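Local coordinates for fatty acid synthase 1, isoform A (Drosophila melanogaster, PDB 6FN6), which probably catalyses de novo synthesis of long-chain saturated fatty acids from acetyl-CoA and malonyl-CoA with NADPH, and is represented here by its dehydratase, enoylreductase and ketoreductase modifying region, at residues Gly498-Ile503 against Asp539-Val544; Tyr483-Cys488 against Glu523-Thr528; Phe464-Asp469 against Glu492-Val497. All blocks are in the same frame, centred on the assembly; numbering follows the deposited sequence.

Interaction 1 of 3, residues Gly498-Ile503 against Asp539-Val544; sequences GLMTCI and DLISNV
This is a small, buried helix-on-sheet contact carried by one methionine: Met500 of helix 496-504 reaches across to Ile541 and Ser542, where the chain enters strand 542-546. The two segments bury 131 Å² between them, and more than half of that belongs to Met500. The nearest CA atoms, of Met500 and Ser542, are 6.8 Å apart, a gap that the thioether spans. Its CG stands anti to the backbone N (chi1 -171°), which carries the chain off the helix, and bends at chi2 (68°) and chi3 (-97°) then turn the sulfur and methyl along the strand entrance. Met500 SD rests beside the carbonyl oxygen of Ile541 and lies 3.7 Å from Ser542 CB. Beyond the sulfur, Met500 CE meets Ile541 CD1 at 4.1 Å, the two side chains lying nearly perpendicular. An alanine in place of Met500 would lose the sulfur and methyl and would probably leave a gap between helix and strand, with the Ile541 methyl deprived of its contact with the helix. On the strand side the turn into the strand is braced by Asn543: its ND2 donates to Leu540 O at 2.8 Å, approaching from above the carbonyl plane, and also bonds Leu514 O of the adjoining strand. Met500 touches the side chain of Leu514 too, so it straddles neighbouring strands. Leu499, one residue earlier, packs on Leu514 and on helix 1072-1090, which covers another flank of the helix. A helix laid over parallel strands 512-517 and 542-546 in this way is characteristic of the Rossmann-type layering expected of the pseudo-ketoreductase domain.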
ATOM      1  N   GLY A 498     -66.437  21.139  11.588  1.00 35.54           N
ATOM      2  CA  GLY A 498     -66.440  19.848  12.247  1.00 37.48           C
ATOM      3  C   GLY A 498     -67.836  19.280  12.401  1.00 40.37           C
ATOM      4  O   GLY A 498     -68.075  18.105  12.118  1.00 40.86           O
ATOM      5  N   LEU A 499     -68.763  20.126  12.838  1.00 41.68           N
ATOM      6  CA  LEU A 499     -70.140  19.707  13.063  1.00 40.64           C
ATOM      7  C   LEU A 499     -70.791  19.243  11.764  1.00 40.85           C
ATOM      8  O   LEU A 499     -71.565  18.288  11.757  1.00 41.41           O
ATOM      9  CB  LEU A 499     -70.948  20.846  13.682  1.00 40.09           C
ATOM     10  CG  LEU A 499     -72.393  20.512  14.066  1.00 41.66           C
ATOM     11  CD1 LEU A 499     -72.432  19.373  15.078  1.00 42.29           C
ATOM     12  CD2 LEU A 499     -73.120  21.738  14.604  1.00 41.36           C
ATOM     13  N   MET A 500     -70.476  19.920  10.665  1.00 42.70           N
ATOM     14  CA  MET A 500     -71.022  19.544   9.368  1.00 42.58           C
ATOM     15  C   MET A 500     -70.580  18.132   9.001  1.00 46.58           C
ATOM     16  O   MET A 500     -71.395  17.297   8.607  1.00 46.75           O
ATOM     17  CB  MET A 500     -70.575  20.526   8.285  1.00 41.82           C
ATOM     18  CG  MET A 500     -71.265  20.330   6.938  1.00 39.83           C
ATOM     19  SD  MET A 500     -73.025  20.737   6.971  1.00 40.14           S
ATOM     20  CE  MET A 500     -73.788  19.133   7.210  1.00 40.60           C
ATOM     21  N   THR A 501     -69.281  17.874   9.131  1.00 44.42           N
ATOM     22  CA  THR A 501     -68.712  16.565   8.823  1.00 43.71           C
ATOM     23  C   THR A 501     -69.357  15.493   9.687  1.00 45.95           C
ATOM     24  O   THR A 501     -69.648  14.394   9.217  1.00 47.54           O
ATOM     25  CB  THR A 501     -67.181  16.548   9.037  1.00 42.89           C
ATOM     26  OG1 THR A 501     -66.577  17.597   8.272  1.00 42.89           O
ATOM     27  CG2 THR A 501     -66.581  15.211   8.615  1.00 43.22           C
ATOM     28  N   CYS A 502     -69.582  15.823  10.954  1.00 60.89           N
ATOM     29  CA  CYS A 502     -70.184  14.890  11.896  1.00 64.29           C
ATOM     30  C   CYS A 502     -71.587  14.477  11.443  1.00 63.96           C
ATOM     31  O   CYS A 502     -71.985  13.326  11.612  1.00 64.86           O
ATOM     32  CB  CYS A 502     -70.236  15.509  13.292  1.00 64.84           C
ATOM     33  SG  CYS A 502     -70.962  14.437  14.543  1.00 70.93           S
ATOM     34  N   ILE A 503     -72.329  15.420  10.867  1.00 56.21           N
ATOM     35  CA  ILE A 503     -73.687  15.158  10.397  1.00 56.48           C
ATOM     36  C   ILE A 503     -73.656  14.345   9.107  1.00 57.71           C
ATOM     37  O   ILE A 503     -74.388  13.365   8.965  1.00 54.84           O
ATOM     38  CB  ILE A 503     -74.471  16.471  10.192  1.00 56.66           C
ATOM     39  CG1 ILE A 503     -74.651  17.202  11.525  1.00 53.68           C
ATOM     40  CG2 ILE A 503     -75.831  16.196   9.553  1.00 57.19           C
ATOM     41  CD1 ILE A 503     -75.136  18.633  11.379  1.00 51.06           C
ATOM     42  N   ASP A 539     -81.243  25.012  -0.441  1.00 40.61           N
ATOM     43  CA  ASP A 539     -81.128  23.613  -0.055  1.00 41.75           C
ATOM     44  C   ASP A 539     -79.660  23.193   0.067  1.00 39.21           C
ATOM     45  O   ASP A 539     -79.283  22.080  -0.310  1.00 37.55           O
ATOM     46  CB  ASP A 539     -81.859  22.721  -1.061  1.00 43.70           C
ATOM     47  CG  ASP A 539     -82.213  21.363  -0.486  1.00 45.72           C
ATOM     48  OD1 ASP A 539     -82.473  21.282   0.733  1.00 46.41           O
ATOM     49  OD2 ASP A 539     -82.232  20.378  -1.255  1.00 45.24           O
ATOM     50  N   LEU A 540     -78.840  24.097   0.598  1.00 39.64           N
ATOM     51  CA  LEU A 540     -77.445  23.794   0.902  1.00 36.23           C
ATOM     52  C   LEU A 540     -77.365  23.087   2.249  1.00 38.79           C
ATOM     53  O   LEU A 540     -78.088  23.440   3.179  1.00 38.05           O
ATOM     54  CB  LEU A 540     -76.604  25.071   0.925  1.00 36.06           C
ATOM     55  CG  LEU A 540     -76.653  25.957  -0.323  1.00 35.96           C
ATOM     56  CD1 LEU A 540     -75.800  27.197  -0.114  1.00 35.92           C
ATOM     57  CD2 LEU A 540     -76.200  25.196  -1.565  1.00 35.14           C
ATOM     58  N   ILE A 541     -76.488  22.093   2.365  1.00 42.85           N
ATOM     59  CA  ILE A 541     -76.393  21.339   3.609  1.00 43.21           C
ATOM     60  C   ILE A 541     -75.676  22.167   4.669  1.00 44.20           C
ATOM     61  O   ILE A 541     -75.890  21.971   5.865  1.00 47.72           O
ATOM     62  CB  ILE A 541     -75.695  19.977   3.402  1.00 41.71           C
ATOM     63  CG1 ILE A 541     -74.237  20.147   2.971  1.00 39.69           C
ATOM     64  CG2 ILE A 541     -76.443  19.153   2.365  1.00 45.64           C
ATOM     65  CD1 ILE A 541     -73.416  18.887   3.163  1.00 39.40           C
ATOM     66  N   SER A 542     -74.832  23.096   4.227  1.00 39.60           N
ATOM     67  CA  SER A 542     -74.096  23.960   5.143  1.00 37.52           C
ATOM     68  C   SER A 542     -74.486  25.428   4.978  1.00 36.96           C
ATOM     69  O   SER A 542     -74.300  26.013   3.913  1.00 35.74           O
ATOM     70  CB  SER A 542     -72.591  23.795   4.925  1.00 36.01           C
ATOM     71  OG  SER A 542     -71.862  24.638   5.798  1.00 37.85           O
ATOM     72  N   ASN A 543     -75.018  26.012   6.049  1.00 35.12           N
ATOM     73  CA  ASN A 543     -75.444  27.410   6.050  1.00 35.46           C
ATOM     74  C   ASN A 543     -74.909  28.138   7.278  1.00 35.67           C
ATOM     75  O   ASN A 543     -75.337  27.875   8.400  1.00 36.32           O
ATOM     76  CB  ASN A 543     -76.972  27.508   6.015  1.00 36.35           C
ATOM     77  CG  ASN A 543     -77.573  26.787   4.830  1.00 36.35           C
ATOM     78  OD1 ASN A 543     -77.737  27.364   3.754  1.00 36.22           O
ATOM     79  ND2 ASN A 543     -77.905  25.513   5.019  1.00 38.88           N
ATOM     80  N   VAL A 544     -73.964  29.045   7.059  1.00 37.62           N
ATOM     81  CA  VAL A 544     -73.309  29.751   8.153  1.00 38.38           C
ATOM     82  C   VAL A 544     -73.621  31.243   8.088  1.00 38.37           C
ATOM     83  O   VAL A 544     -73.369  31.891   7.073  1.00 37.52           O
ATOM     84  CB  VAL A 544     -71.789  29.515   8.130  1.00 38.90           C
ATOM     85  CG1 VAL A 544     -71.130  30.165   9.341  1.00 36.84           C
ATOM     86  CG2 VAL A 544     -71.478  28.025   8.070  1.00 38.43           C
TER

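Interaction 2 of 3, residues Tyr483-Cys488 against Glu523-Thr528; sequences YVYVVC and EKFSLT
Ser526 OG and Thr528 OG1 share a hydrogen bond of 2.9 Å that spans Leu527, one of two loop residues packing on Tyr485. The bond is internal to the loop 523-528, and the contact with strand 483-489 is made by apolar groups. Tyr485 and Val487, two residues apart on the strand, direct their CB atoms toward the loop, whereas Val486 between them faces the other way, onto helix 466-480. Phe525 fits against both. Its CG is anti to the backbone N (chi1 171°), extending the ring from the loop so that its near end lies at Val487 and its far end at Tyr485. At the near end Val487 CG2 sits over one face of the phenyl ring, 3.8 Å from the centroid and 20° off the ring normal, which satisfies the geometry of a CH-pi contact; it is displaced toward the rim and comes to 3.6 Å from Phe525 CG. At the far end Phe525 CZ lies over one face of the tyrosine ring, 3.7 Å from Tyr485 CG. With planes at 44° and centroids 5.4 Å apart, the two rings form an oblique pair. Leu527 adds its CD2 methyl 3.9 Å from Tyr485 CE2, farther along the same ring toward the hydroxyl. That hydroxyl has its own polar partner, Arg452 NH2, while Phe525 also touches Val456 and Val515 on the flanking strands. The loop thus covers the sheet on the face away from helix 466-480. With 200 Å² buried, the chemistry implies an attachment resting on dispersion and shape, in which Tyr485 presents its ring carbons to the loop and keeps its oxygen for a charged neighbour.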
ATOM      1  N   TYR A 483     -87.019  16.105   5.692  1.00 57.28           N
ATOM      2  CA  TYR A 483     -85.665  16.638   5.802  1.00 50.22           C
ATOM      3  C   TYR A 483     -85.438  17.159   7.220  1.00 46.37           C
ATOM      4  O   TYR A 483     -86.365  17.650   7.862  1.00 47.36           O
ATOM      5  CB  TYR A 483     -85.430  17.745   4.770  1.00 50.23           C
ATOM      6  CG  TYR A 483     -85.488  17.264   3.335  1.00 53.92           C
ATOM      7  CD1 TYR A 483     -86.696  17.177   2.653  1.00 58.20           C
ATOM      8  CD2 TYR A 483     -84.330  16.898   2.660  1.00 55.60           C
ATOM      9  CE1 TYR A 483     -86.747  16.738   1.342  1.00 59.48           C
ATOM     10  CE2 TYR A 483     -84.373  16.459   1.350  1.00 57.25           C
ATOM     11  CZ  TYR A 483     -85.580  16.382   0.696  1.00 57.45           C
ATOM     12  OH  TYR A 483     -85.614  15.944  -0.609  1.00 56.93           O
ATOM     13  N   VAL A 484     -84.212  17.025   7.716  1.00 52.51           N
ATOM     14  CA  VAL A 484     -83.897  17.430   9.081  1.00 49.24           C
ATOM     15  C   VAL A 484     -83.022  18.679   9.092  1.00 48.20           C
ATOM     16  O   VAL A 484     -81.957  18.710   8.475  1.00 46.16           O
ATOM     17  CB  VAL A 484     -83.213  16.286   9.847  1.00 47.25           C
ATOM     18  CG1 VAL A 484     -82.918  16.700  11.281  1.00 46.26           C
ATOM     19  CG2 VAL A 484     -84.077  15.033   9.816  1.00 47.25           C
ATOM     20  N   TYR A 485     -83.479  19.708   9.798  1.00 48.27           N
ATOM     21  CA  TYR A 485     -82.706  20.934   9.950  1.00 47.67           C
ATOM     22  C   TYR A 485     -82.013  20.941  11.302  1.00 47.75           C
ATOM     23  O   TYR A 485     -82.668  20.979  12.343  1.00 48.34           O
ATOM     24  CB  TYR A 485     -83.593  22.175   9.817  1.00 50.06           C
ATOM     25  CG  TYR A 485     -84.047  22.464   8.407  1.00 47.52           C
ATOM     26  CD1 TYR A 485     -83.241  23.174   7.530  1.00 47.03           C
ATOM     27  CD2 TYR A 485     -85.292  22.042   7.957  1.00 48.06           C
ATOM     28  CE1 TYR A 485     -83.651  23.441   6.239  1.00 46.73           C
ATOM     29  CE2 TYR A 485     -85.711  22.307   6.669  1.00 47.40           C
ATOM     30  CZ  TYR A 485     -84.888  23.008   5.816  1.00 47.08           C
ATOM     31  OH  TYR A 485     -85.303  23.273   4.533  1.00 49.51           O
ATOM     32  N   VAL A 486     -80.686  20.898  11.280  1.00 47.55           N
ATOM     33  CA  VAL A 486     -79.900  20.960  12.502  1.00 47.68           C
ATOM     34  C   VAL A 486     -79.544  22.416  12.755  1.00 48.19           C
ATOM     35  O   VAL A 486     -78.793  23.020  11.991  1.00 47.72           O
ATOM     36  CB  VAL A 486     -78.635  20.084  12.411  1.00 47.02           C
ATOM     37  CG1 VAL A 486     -77.951  19.984  13.765  1.00 47.35           C
ATOM     38  CG2 VAL A 486     -78.975  18.698  11.874  1.00 47.96           C
ATOM     39  N   VAL A 487     -80.097  22.983  13.821  1.00 50.67           N
ATOM     40  CA  VAL A 487     -79.911  24.399  14.119  1.00 50.58           C
ATOM     41  C   VAL A 487     -78.941  24.567  15.278  1.00 51.91           C
ATOM     42  O   VAL A 487     -79.168  24.042  16.361  1.00 50.95           O
ATOM     43  CB  VAL A 487     -81.257  25.080  14.432  1.00 49.90           C
ATOM     44  CG1 VAL A 487     -81.055  26.560  14.732  1.00 48.01           C
ATOM     45  CG2 VAL A 487     -82.223  24.900  13.273  1.00 48.05           C
ATOM     46  N   CYS A 488     -77.859  25.302  15.044  1.00 54.05           N
ATOM     47  CA  CYS A 488     -76.855  25.543  16.078  1.00 57.30           C
ATOM     48  C   CYS A 488     -76.593  27.040  16.232  1.00 66.85           C
ATOM     49  O   CYS A 488     -75.675  27.582  15.617  1.00 65.37           O
ATOM     50  CB  CYS A 488     -75.552  24.814  15.746  1.00 53.88           C
ATOM     51  SG  CYS A 488     -74.256  25.042  16.985  1.00 54.75           S
ATOM     52  N   GLU A 523     -83.152  36.436  14.412  1.00131.30           N
ATOM     53  CA  GLU A 523     -84.488  35.864  14.315  1.00118.82           C
ATOM     54  C   GLU A 523     -84.383  34.364  14.535  1.00115.81           C
ATOM     55  O   GLU A 523     -83.502  33.710  13.975  1.00113.29           O
ATOM     56  CB  GLU A 523     -85.126  36.158  12.953  1.00117.87           C
ATOM     57  CG  GLU A 523     -85.443  37.623  12.695  1.00120.03           C
ATOM     58  CD  GLU A 523     -84.228  38.425  12.265  1.00119.85           C
ATOM     59  OE1 GLU A 523     -83.113  37.862  12.251  1.00119.00           O
ATOM     60  OE2 GLU A 523     -84.391  39.619  11.937  1.00119.38           O
ATOM     61  N   LYS A 524     -85.279  33.821  15.351  1.00105.62           N
ATOM     62  CA  LYS A 524     -85.257  32.397  15.645  1.00106.09           C
ATOM     63  C   LYS A 524     -85.345  31.650  14.329  1.00101.03           C
ATOM     64  O   LYS A 524     -85.833  32.194  13.337  1.00103.46           O
ATOM     65  CB  LYS A 524     -86.417  32.004  16.564  1.00111.43           C
ATOM     66  CG  LYS A 524     -86.467  32.767  17.879  1.00117.90           C
ATOM     67  CD  LYS A 524     -85.225  32.530  18.721  1.00119.20           C
ATOM     68  CE  LYS A 524     -85.324  33.246  20.057  1.00122.01           C
ATOM     69  NZ  LYS A 524     -84.132  33.004  20.909  1.00122.28           N
ATOM     70  N   PHE A 525     -84.870  30.411  14.301  1.00 68.03           N
ATOM     71  CA  PHE A 525     -84.933  29.646  13.068  1.00 63.45           C
ATOM     72  C   PHE A 525     -86.395  29.530  12.657  1.00 59.27           C
ATOM     73  O   PHE A 525     -87.264  29.268  13.488  1.00 57.87           O
ATOM     74  CB  PHE A 525     -84.305  28.262  13.227  1.00 61.47           C
ATOM     75  CG  PHE A 525     -84.545  27.364  12.052  1.00 60.68           C
ATOM     76  CD1 PHE A 525     -83.727  27.431  10.938  1.00 59.06           C
ATOM     77  CD2 PHE A 525     -85.589  26.456  12.056  1.00 58.66           C
ATOM     78  CE1 PHE A 525     -83.946  26.611   9.851  1.00 57.06           C
ATOM     79  CE2 PHE A 525     -85.812  25.633  10.971  1.00 56.64           C
ATOM     80  CZ  PHE A 525     -84.989  25.711   9.867  1.00 55.28           C
ATOM     81  N   SER A 526     -86.658  29.725  11.372  1.00 86.11           N
ATOM     82  CA  SER A 526     -88.009  29.617  10.850  1.00 87.58           C
ATOM     83  C   SER A 526     -87.971  29.630   9.331  1.00 82.14           C
ATOM     84  O   SER A 526     -87.291  30.456   8.726  1.00 78.87           O
ATOM     85  CB  SER A 526     -88.886  30.756  11.376  1.00 95.69           C
ATOM     86  OG  SER A 526     -90.213  30.643  10.896  1.00100.30           O
ATOM     87  N   LEU A 527     -88.694  28.698   8.723  1.00 56.27           N
ATOM     88  CA  LEU A 527     -88.767  28.611   7.273  1.00 59.12           C
ATOM     89  C   LEU A 527     -89.433  29.856   6.690  1.00 61.46           C
ATOM     90  O   LEU A 527     -89.163  30.243   5.554  1.00 60.04           O
ATOM     91  CB  LEU A 527     -89.546  27.361   6.858  1.00 63.17           C
ATOM     92  CG  LEU A 527     -89.064  26.028   7.439  1.00 64.51           C
ATOM     93  CD1 LEU A 527     -89.997  24.899   7.010  1.00 64.67           C
ATOM     94  CD2 LEU A 527     -87.629  25.724   7.040  1.00 64.86           C
ATOM     95  N   THR A 528     -90.313  30.473   7.474  1.00 54.79           N
ATOM     96  CA  THR A 528     -91.096  31.620   7.018  1.00 57.76           C
ATOM     97  C   THR A 528     -90.336  32.945   7.060  1.00 47.86           C
ATOM     98  O   THR A 528     -90.600  33.838   6.257  1.00 47.80           O
ATOM     99  CB  THR A 528     -92.378  31.781   7.863  1.00 71.66           C
ATOM    100  OG1 THR A 528     -92.030  32.119   9.211  1.00 74.16           O
ATOM    101  CG2 THR A 528     -93.183  30.490   7.863  1.00 75.90           C
TER

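Interaction 3 of 3, residues Phe464-Asp469 against Glu492-Val497; sequences FNWVDD and ELFGAV
Trp466 opens helix 466-480, right after the N-cap residue Asn465, while Phe494 lies in an extended conformation (phi/psi -137°/89°) between Leu493, which has positive phi, and Gly495, the N-cap residue of helix 496-504. Both point their CB atoms across the contact, and the two side chains run antiparallel, one alongside the other. Phe494 CZ approaches the indole nitrogen Trp466 NE1 to 3.7 Å, and Phe494 CE1 lies 4.0 Å from Trp466 CZ2, so the far end of the phenyl ring meets the two indole atoms that flank CE2. The phenyl and the five-membered ring are turned steeply, with planes at 83° and centroids 5.7 Å apart, but their approach is oblique. Val467 CG2, from the next residue of the helix, covers one face of the indole, 3.7 Å above its plane. Trp466 also touches Ala459 and Leu1076, the latter on helix 1072-1090, and Phe494 touches Glu461. At 73 Å² the contact is small, joining the start of one helix to the lead-in of the next, an arrangement consistent with consecutive helices on one side of a Rossmann-type pseudo-ketoreductase sheet.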
ATOM      1  N   PHE A 464     -77.344  17.422  26.511  1.00 93.09           N
ATOM      2  CA  PHE A 464     -76.217  16.537  26.238  1.00 90.51           C
ATOM      3  C   PHE A 464     -76.589  15.433  25.247  1.00 88.22           C
ATOM      4  O   PHE A 464     -75.721  14.858  24.587  1.00 83.31           O
ATOM      5  CB  PHE A 464     -75.721  15.929  27.554  1.00 95.02           C
ATOM      6  CG  PHE A 464     -74.464  15.119  27.418  1.00 98.38           C
ATOM      7  CD1 PHE A 464     -73.252  15.738  27.157  1.00 98.85           C
ATOM      8  CD2 PHE A 464     -74.489  13.743  27.567  1.00101.13           C
ATOM      9  CE1 PHE A 464     -72.091  14.998  27.038  1.00 99.12           C
ATOM     10  CE2 PHE A 464     -73.331  12.997  27.447  1.00101.38           C
ATOM     11  CZ  PHE A 464     -72.131  13.626  27.184  1.00 99.92           C
ATOM     12  N   ASN A 465     -77.883  15.143  25.149  1.00125.24           N
ATOM     13  CA  ASN A 465     -78.379  14.015  24.361  1.00122.96           C
ATOM     14  C   ASN A 465     -78.862  14.397  22.959  1.00118.59           C
ATOM     15  O   ASN A 465     -79.512  13.595  22.289  1.00119.77           O
ATOM     16  CB  ASN A 465     -79.506  13.315  25.120  1.00120.99           C
ATOM     17  CG  ASN A 465     -79.030  12.690  26.415  1.00121.66           C
ATOM     18  OD1 ASN A 465     -78.486  11.585  26.419  1.00121.29           O
ATOM     19  ND2 ASN A 465     -79.202  13.407  27.516  1.00121.33           N
ATOM     20  N   TRP A 466     -78.547  15.609  22.514  1.00 91.80           N
ATOM     21  CA  TRP A 466     -79.050  16.098  21.232  1.00 86.45           C
ATOM     22  C   TRP A 466     -78.552  15.231  20.076  1.00 87.29           C
ATOM     23  O   TRP A 466     -79.153  15.216  19.002  1.00 92.14           O
ATOM     24  CB  TRP A 466     -78.642  17.560  21.010  1.00 80.17           C
ATOM     25  CG  TRP A 466     -77.197  17.759  20.641  1.00 74.97           C
ATOM     26  CD1 TRP A 466     -76.172  18.079  21.483  1.00 72.92           C
ATOM     27  CD2 TRP A 466     -76.623  17.672  19.328  1.00 71.57           C
ATOM     28  NE1 TRP A 466     -74.997  18.188  20.780  1.00 68.92           N
ATOM     29  CE2 TRP A 466     -75.247  17.943  19.455  1.00 67.60           C
ATOM     30  CE3 TRP A 466     -77.139  17.387  18.060  1.00 69.76           C
ATOM     31  CZ2 TRP A 466     -74.381  17.937  18.364  1.00 65.89           C
ATOM     32  CZ3 TRP A 466     -76.278  17.381  16.978  1.00 66.79           C
ATOM     33  CH2 TRP A 466     -74.915  17.654  17.138  1.00 66.41           C
ATOM     34  N   VAL A 467     -77.456  14.512  20.298  1.00 70.61           N
ATOM     35  CA  VAL A 467     -76.886  13.650  19.269  1.00 66.46           C
ATOM     36  C   VAL A 467     -77.818  12.475  18.991  1.00 63.57           C
ATOM     37  O   VAL A 467     -77.994  12.071  17.841  1.00 61.28           O
ATOM     38  CB  VAL A 467     -75.485  13.147  19.671  1.00 69.16           C
ATOM     39  CG1 VAL A 467     -74.863  12.334  18.542  1.00 68.25           C
ATOM     40  CG2 VAL A 467     -74.585  14.314  20.047  1.00 68.41           C
ATOM     41  N   ASP A 468     -78.405  11.920  20.045  1.00 94.67           N
ATOM     42  CA  ASP A 468     -79.347  10.819  19.892  1.00 97.09           C
ATOM     43  C   ASP A 468     -80.637  11.311  19.245  1.00 96.10           C
ATOM     44  O   ASP A 468     -81.263  10.593  18.463  1.00 94.96           O
ATOM     45  CB  ASP A 468     -79.643  10.173  21.246  1.00 99.29           C
ATOM     46  CG  ASP A 468     -78.403   9.596  21.897  1.00 99.01           C
ATOM     47  OD1 ASP A 468     -77.727   8.763  21.256  1.00 98.05           O
ATOM     48  OD2 ASP A 468     -78.095   9.987  23.042  1.00 98.30           O
ATOM     49  N   ASP A 469     -81.028  12.540  19.569  1.00 71.19           N
ATOM     50  CA  ASP A 469     -82.207  13.148  18.966  1.00 70.75           C
ATOM     51  C   ASP A 469     -82.024  13.235  17.457  1.00 67.81           C
ATOM     52  O   ASP A 469     -82.954  12.978  16.691  1.00 67.64           O
ATOM     53  CB  ASP A 469     -82.459  14.542  19.545  1.00 72.13           C
ATOM     54  CG  ASP A 469     -82.771  14.513  21.028  1.00 76.93           C
ATOM     55  OD1 ASP A 469     -82.460  13.498  21.684  1.00 79.68           O
ATOM     56  OD2 ASP A 469     -83.334  15.506  21.537  1.00 78.42           O
ATOM     57  N   GLU A 492     -70.983  27.489  21.859  1.00117.34           N
ATOM     58  CA  GLU A 492     -69.537  27.316  21.941  1.00112.67           C
ATOM     59  C   GLU A 492     -69.172  25.842  21.803  1.00103.97           C
ATOM     60  O   GLU A 492     -70.006  24.959  22.004  1.00 95.92           O
ATOM     61  CB  GLU A 492     -68.987  27.876  23.258  1.00116.55           C
ATOM     62  CG  GLU A 492     -69.004  29.399  23.361  1.00118.72           C
ATOM     63  CD  GLU A 492     -70.402  29.982  23.423  1.00120.33           C
ATOM     64  OE1 GLU A 492     -71.374  29.237  23.180  1.00122.20           O
ATOM     65  OE2 GLU A 492     -70.526  31.190  23.717  1.00118.93           O
ATOM     66  N   LEU A 493     -67.919  25.593  21.444  1.00113.42           N
ATOM     67  CA  LEU A 493     -67.407  24.246  21.219  1.00108.73           C
ATOM     68  C   LEU A 493     -68.211  23.546  20.134  1.00 99.14           C
ATOM     69  O   LEU A 493     -68.397  22.330  20.172  1.00100.33           O
ATOM     70  CB  LEU A 493     -67.449  23.415  22.503  1.00116.16           C
ATOM     71  CG  LEU A 493     -66.512  23.831  23.637  1.00122.33           C
ATOM     72  CD1 LEU A 493     -66.778  22.968  24.859  1.00124.40           C
ATOM     73  CD2 LEU A 493     -65.055  23.752  23.219  1.00121.25           C
ATOM     74  N   PHE A 494     -68.690  24.320  19.167  1.00 72.20           N
ATOM     75  CA  PHE A 494     -69.258  23.748  17.959  1.00 65.61           C
ATOM     76  C   PHE A 494     -68.777  24.532  16.751  1.00 53.60           C
ATOM     77  O   PHE A 494     -69.406  25.507  16.338  1.00 54.12           O
ATOM     78  CB  PHE A 494     -70.786  23.738  18.013  1.00 71.99           C
ATOM     79  CG  PHE A 494     -71.350  22.727  18.971  1.00 76.82           C
ATOM     80  CD1 PHE A 494     -71.054  21.380  18.838  1.00 78.09           C
ATOM     81  CD2 PHE A 494     -72.184  23.124  20.001  1.00 77.88           C
ATOM     82  CE1 PHE A 494     -71.574  20.450  19.720  1.00 79.10           C
ATOM     83  CE2 PHE A 494     -72.707  22.201  20.884  1.00 79.12           C
ATOM     84  CZ  PHE A 494     -72.402  20.862  20.744  1.00 79.92           C
ATOM     85  N   GLY A 495     -67.637  24.118  16.209  1.00 36.11           N
ATOM     86  CA  GLY A 495     -67.139  24.673  14.969  1.00 35.14           C
ATOM     87  C   GLY A 495     -68.005  24.180  13.832  1.00 34.73           C
ATOM     88  O   GLY A 495     -68.356  23.000  13.789  1.00 34.74           O
ATOM     89  N   ALA A 496     -68.333  25.070  12.903  1.00 37.29           N
ATOM     90  CA  ALA A 496     -69.265  24.740  11.835  1.00 36.95           C
ATOM     91  C   ALA A 496     -68.724  23.613  10.954  1.00 36.55           C
ATOM     92  O   ALA A 496     -69.468  22.715  10.558  1.00 35.77           O
ATOM     93  CB  ALA A 496     -69.563  25.975  10.997  1.00 37.58           C
ATOM     94  N   VAL A 497     -67.429  23.662  10.656  1.00 34.40           N
ATOM     95  CA  VAL A 497     -66.814  22.687   9.757  1.00 32.66           C
ATOM     96  C   VAL A 497     -66.886  21.283  10.347  1.00 32.97           C
ATOM     97  O   VAL A 497     -67.347  20.348   9.692  1.00 32.35           O
ATOM     98  CB  VAL A 497     -65.354  23.081   9.441  1.00 31.50           C
ATOM     99  CG1 VAL A 497     -64.642  21.987   8.642  1.00 30.94           C
ATOM    100  CG2 VAL A 497     -65.319  24.399   8.681  1.00 31.42           C
TER

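In the fold
The three contacts lie in the pseudo-ketoreductase part, away from the predicted dehydratase catalytic residues His24 and Asp175. Helix 466-480, strand 483-489 and helix 496-504 follow one another in the chain; interactions 1 and 3 lie on the face of the strand packed by these helices, interaction 2 on the other. Centres of interactions 1 and 3 are about 12 Å apart, and Leu499 CD1 packs 3.7 Å from Trp466 CH2. Between interactions 1 and 2, about 13 Å apart by centres, Ile503 CD1 meets Val486 CG2 at 3.9 Å. Interactions 2 and 3, with centres about 15 Å apart, touch where Cys488 SG lies 3.8 Å from Phe494 CB. Arg452 adds a polar tie, bonding both Tyr485 and Asp539.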